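Local coordinates for protein carbohydrate binding module (Uncultured bacterium, PDB 2W3J) that probably binds uronic acid sugars as a calcium-containing, family 35 carbohydrate-binding module with a beta-sandwich fold, at residues A[4-9]-A[16-21]; A[81-86]-A[119-124]. All coordinates share one frame; numbering follows the deposited sequence. Where two conformers were deposited one is given.

Contact 1 (A[4-9]-A[16-21]). With CA (calcium ion), chain C.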
# COMPACT_ATOMS: atom_id res chain seq x y z
N PHE A 4 -4.23 -5.42 -5.58
CA PHE A 4 -3.52 -6.26 -4.62
C PHE A 4 -4.17 -6.16 -3.22
O PHE A 4 -4.21 -5.09 -2.66
CB PHE A 4 -2.06 -5.78 -4.47
CG PHE A 4 -1.21 -6.00 -5.71
CD1 PHE A 4 -0.35 -7.08 -5.77
CD2 PHE A 4 -1.30 -5.13 -6.79
CE1 PHE A 4 0.44 -7.30 -6.92
CE2 PHE A 4 -0.53 -5.36 -7.95
CZ PHE A 4 0.33 -6.45 -7.99
N GLU A 5 -4.66 -7.29 -2.73
CA GLU A 5 -5.30 -7.40 -1.41
C GLU A 5 -4.37 -8.13 -0.46
O GLU A 5 -3.56 -9.00 -0.85
CB GLU A 5 -6.60 -8.20 -1.56
CG GLU A 5 -7.59 -7.53 -2.48
CD GLU A 5 -8.31 -6.35 -1.84
OE1 GLU A 5 -8.12 -6.10 -0.62
OE2 GLU A 5 -9.09 -5.66 -2.55
N GLU A 6 -4.53 -7.85 0.83
CA GLU A 6 -3.83 -8.65 1.82
C GLU A 6 -4.22 -10.13 1.73
O GLU A 6 -5.35 -10.47 1.34
CB GLU A 6 -4.11 -8.07 3.21
CG GLU A 6 -5.54 -8.24 3.73
CD GLU A 6 -6.62 -7.55 2.88
OE1 GLU A 6 -6.36 -6.46 2.31
OE2 GLU A 6 -7.76 -8.10 2.81
N SER A 7 -3.26 -10.98 2.04
CA SER A 7 -3.44 -12.43 2.03
C SER A 7 -3.76 -13.00 0.63
O SER A 7 -4.28 -14.12 0.51
CB SER A 7 -4.50 -12.86 3.05
OG SER A 7 -4.26 -12.25 4.31
N ALA A 8 -3.51 -12.23 -0.41
CA ALA A 8 -3.72 -12.75 -1.76
C ALA A 8 -2.32 -12.78 -2.38
O ALA A 8 -1.41 -12.13 -1.87
CB ALA A 8 -4.65 -11.83 -2.57
N VAL A 9 -2.13 -13.53 -3.47
CA VAL A 9 -0.82 -13.57 -4.11
C VAL A 9 -0.39 -12.15 -4.47
O VAL A 9 -1.21 -11.32 -4.87
CB VAL A 9 -0.81 -14.55 -5.35
CG1 VAL A 9 -1.69 -14.01 -6.46
CG2 VAL A 9 0.57 -14.73 -5.87
N GLY A 16 2.31 -5.38 12.16
CA GLY A 16 0.98 -5.31 12.77
C GLY A 16 0.12 -6.52 12.42
O GLY A 16 0.60 -7.65 12.42
N VAL A 17 -1.17 -6.28 12.17
CA VAL A 17 -2.13 -7.36 12.00
C VAL A 17 -3.00 -7.09 10.78
O VAL A 17 -3.03 -5.97 10.22
CB VAL A 17 -3.06 -7.49 13.25
CG1 VAL A 17 -2.22 -7.69 14.52
CG2 VAL A 17 -3.96 -6.29 13.38
N ILE A 18 -3.75 -8.12 10.38
CA ILE A 18 -4.79 -7.93 9.40
C ILE A 18 -6.08 -7.85 10.22
O ILE A 18 -6.24 -8.58 11.21
CB ILE A 18 -4.80 -9.13 8.43
CG1 ILE A 18 -3.47 -9.16 7.63
CG2 ILE A 18 -6.05 -9.12 7.52
CD1 ILE A 18 -3.27 -10.42 6.87
N ASP A 19 -6.98 -6.98 9.80
CA ASP A 19 -8.22 -6.79 10.57
C ASP A 19 -9.37 -6.43 9.66
O ASP A 19 -9.18 -6.19 8.47
CB ASP A 19 -8.03 -5.73 11.65
CG ASP A 19 -9.06 -5.89 12.81
OD1 ASP A 19 -10.09 -6.62 12.68
OD2 ASP A 19 -8.83 -5.25 13.83
N ASN A 20 -10.59 -6.42 10.20
CA ASN A 20 -11.74 -6.11 9.39
C ASN A 20 -12.72 -5.23 10.20
O ASN A 20 -13.91 -5.11 9.80
CB ASN A 20 -12.47 -7.38 8.92
CG ASN A 20 -12.85 -8.29 10.07
OD1 ASN A 20 -12.82 -7.86 11.23
ND2 ASN A 20 -13.18 -9.56 9.78
N LYS A 21 -12.21 -4.59 11.25
CA LYS A 21 -13.12 -3.95 12.23
C LYS A 21 -13.88 -2.74 11.68
O LYS A 21 -15.05 -2.52 12.05
CB LYS A 21 -12.43 -3.65 13.56
CG LYS A 21 -11.52 -2.46 13.59
CD LYS A 21 -10.95 -2.24 14.98
CE LYS A 21 -9.61 -1.53 14.86
NZ LYS A 21 -8.79 -1.61 16.08
CA CA C . -8.47 -5.17 1.55
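I18, on the short strand 17-19, meets the turn at E6 and S7 with two of its branches, a small example of an isoleucine leaning on a metal-binding turn. Its CG2, placed anti to the backbone N, packs on CG of E6 at 3.9 Å. The other branch is extended (chi2 169°) and carries CD1 to within 3.3 Å of OG of S7, but this approach belongs to one of two conformers of that serine and is doubtful as a lasting feature, which leaves the touch on E6 as the firmer one. Next along the strand, the CB of D19 points away from the turn. On the facing side, a type II turn runs from E5 to A8 and brings two carboxylates to one calcium ion: OE1 of E5 binds it at 2.4 Å and OE1 of E6 at 2.6 Å. E6 reaches it through a bend at chi2 (-62°), while its OE2 is hydrogen-bonded to T28. T26, G29 and D122 complete the protein ligands. Strand 17-19 pairs antiparallel with strand 30-32, whose I31 touches both E6 and I18, whereas strand 2-5 leads into the turn from the edge of the four-stranded sheet.

Contact 2 (A[81-86]-A[119-124]); sequences LDFPTN and ANIDSI. With CA (calcium ion), chain C.
F83 reaches from the loop after strand 76-81 to A119 and I121, and the contact illustrates how a sandwich interior can be filled from a loop. The apolar part rests on two touches, at neighbouring ring carbons: CD1 of F83 lies 4.1 Å from CB of A119, and CE1 of F83 lies 4.1 Å from CD1 of I121. Both methyls approach the ring obliquely. The side chain of I121 crosses that of F83 at about a right angle, and its bend at chi2 (-58°) brings CD1 nearer to the ring than the direction of its CB would suggest. V95 and I57, from strands 93-101 and 51-60, also touch F83.

Polar bonds belong to the flanks. The carbonyl of F83 accepts a hydrogen bond from N61, while D82 forms a salt bridge with R68. Metal coordination lies one residue beyond I121, where D122 binds the calcium ion twice, through its backbone O and through OD1, each at 2.4 Å. Its OD2 forms a salt bridge with R58, opposite a classic beta bulge at D122 and S123.

Between the segments themselves there is no hydrogen bond, and all three touching residues are buried. Dispersion and exclusion of water therefore carry this contact, while the carboxylate of D122 is probably balanced by calcium and R58.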
# COMPACT_ATOMS: atom_id res chain seq x y z
N LEU A 81 3.97 10.19 0.96
CA LEU A 81 2.57 10.53 0.83
C LEU A 81 2.05 10.89 2.22
O LEU A 81 2.55 10.37 3.21
CB LEU A 81 1.76 9.34 0.29
CG LEU A 81 2.17 8.81 -1.09
CD1 LEU A 81 1.26 7.64 -1.54
CD2 LEU A 81 2.11 9.94 -2.07
N ASP A 82 1.07 11.77 2.28
CA ASP A 82 0.59 12.33 3.54
C ASP A 82 -0.36 11.37 4.31
O ASP A 82 -0.27 11.26 5.53
CB ASP A 82 -0.17 13.62 3.25
CG ASP A 82 -0.37 14.48 4.48
OD1 ASP A 82 0.62 14.71 5.23
OD2 ASP A 82 -1.54 14.94 4.70
N PHE A 83 -1.30 10.73 3.58
CA PHE A 83 -2.35 9.92 4.25
C PHE A 83 -3.09 10.70 5.33
O PHE A 83 -3.03 10.38 6.52
CB PHE A 83 -1.76 8.64 4.84
CG PHE A 83 -1.23 7.69 3.81
CD1 PHE A 83 -2.09 6.79 3.15
CD2 PHE A 83 0.11 7.67 3.50
CE1 PHE A 83 -1.58 5.88 2.19
CE2 PHE A 83 0.61 6.79 2.53
CZ PHE A 83 -0.24 5.90 1.88
N PRO A 84 -3.79 11.75 4.92
CA PRO A 84 -4.44 12.64 5.85
C PRO A 84 -5.56 11.94 6.59
O PRO A 84 -6.13 10.94 6.09
CB PRO A 84 -5.04 13.70 4.94
CG PRO A 84 -5.25 13.02 3.63
CD PRO A 84 -4.00 12.14 3.52
N THR A 85 -5.90 12.46 7.76
CA THR A 85 -7.11 12.00 8.43
C THR A 85 -8.36 12.74 7.93
O THR A 85 -8.32 13.93 7.61
CB THR A 85 -7.00 12.16 9.94
OG1 THR A 85 -8.25 11.83 10.53
CG2 THR A 85 -6.67 13.62 10.32
N ASN A 86 -9.50 12.04 7.86
CA ASN A 86 -10.77 12.71 7.67
C ASN A 86 -11.72 12.53 8.88
O ASN A 86 -12.90 12.84 8.78
CB ASN A 86 -11.46 12.20 6.39
CG ASN A 86 -11.75 10.72 6.45
OD1 ASN A 86 -11.46 10.09 7.47
ND2 ASN A 86 -12.33 10.15 5.37
N ALA A 119 -1.58 4.43 7.96
CA ALA A 119 -3.04 4.37 7.86
C ALA A 119 -3.42 2.90 7.67
O ALA A 119 -2.58 2.05 7.34
CB ALA A 119 -3.52 5.18 6.68
N ASN A 120 -4.69 2.58 7.87
CA ASN A 120 -5.14 1.20 7.62
C ASN A 120 -5.16 1.04 6.11
O ASN A 120 -5.85 1.77 5.42
CB ASN A 120 -6.55 1.00 8.20
CG ASN A 120 -6.54 1.01 9.71
OD1 ASN A 120 -5.51 0.76 10.35
ND2 ASN A 120 -7.73 1.22 10.30
N ILE A 121 -4.43 0.05 5.60
CA ILE A 121 -4.26 -0.05 4.13
C ILE A 121 -5.14 -1.17 3.58
O ILE A 121 -4.95 -2.35 3.93
CB ILE A 121 -2.82 -0.32 3.75
CG1 ILE A 121 -1.89 0.75 4.36
CG2 ILE A 121 -2.70 -0.38 2.17
CD1 ILE A 121 -2.26 2.18 3.92
N ASP A 122 -6.13 -0.79 2.78
CA ASP A 122 -7.11 -1.75 2.23
C ASP A 122 -6.49 -2.52 1.05
O ASP A 122 -6.63 -3.74 0.92
CB ASP A 122 -8.34 -0.99 1.76
CG ASP A 122 -9.38 -1.89 1.15
OD1 ASP A 122 -9.52 -3.04 1.66
OD2 ASP A 122 -10.03 -1.44 0.19
N SER A 123 -5.83 -1.78 0.17
CA SER A 123 -5.33 -2.39 -1.06
C SER A 123 -4.41 -1.42 -1.77
O SER A 123 -4.40 -0.21 -1.49
CB SER A 123 -6.52 -2.69 -1.99
OG SER A 123 -7.24 -1.47 -2.31
N ILE A 124 -3.65 -1.95 -2.71
CA ILE A 124 -2.97 -1.11 -3.69
C ILE A 124 -3.36 -1.61 -5.09
O ILE A 124 -3.42 -2.81 -5.32
CB ILE A 124 -1.43 -1.02 -3.47
CG1 ILE A 124 -0.85 0.03 -4.41
CG2 ILE A 124 -0.68 -2.36 -3.63
CD1 ILE A 124 0.63 0.26 -4.12
CA CA C . -8.47 -5.17 1.55

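From the N terminus, strand 2-5 runs into the calcium-binding turn, and contact 1 closes a short loop when the chain returns at 16-21 after strand 11-14. Contact 2 opens much later, at 81-86, and closes at 119-124 after strands 93-101 and 104-112. The two are thus in series, neither nested nor crossed, with centres about 14 Å apart. They meet in space because strands 2-5 and 120-126 are antiparallel neighbours: N of F4 lies 2.7 Å from O of I124, a probable hydrogen bond. One calcium ion joins the two contacts, tying the turn after the edge strand 2-5 to its neighbour 120-126, whose I121 touches F83.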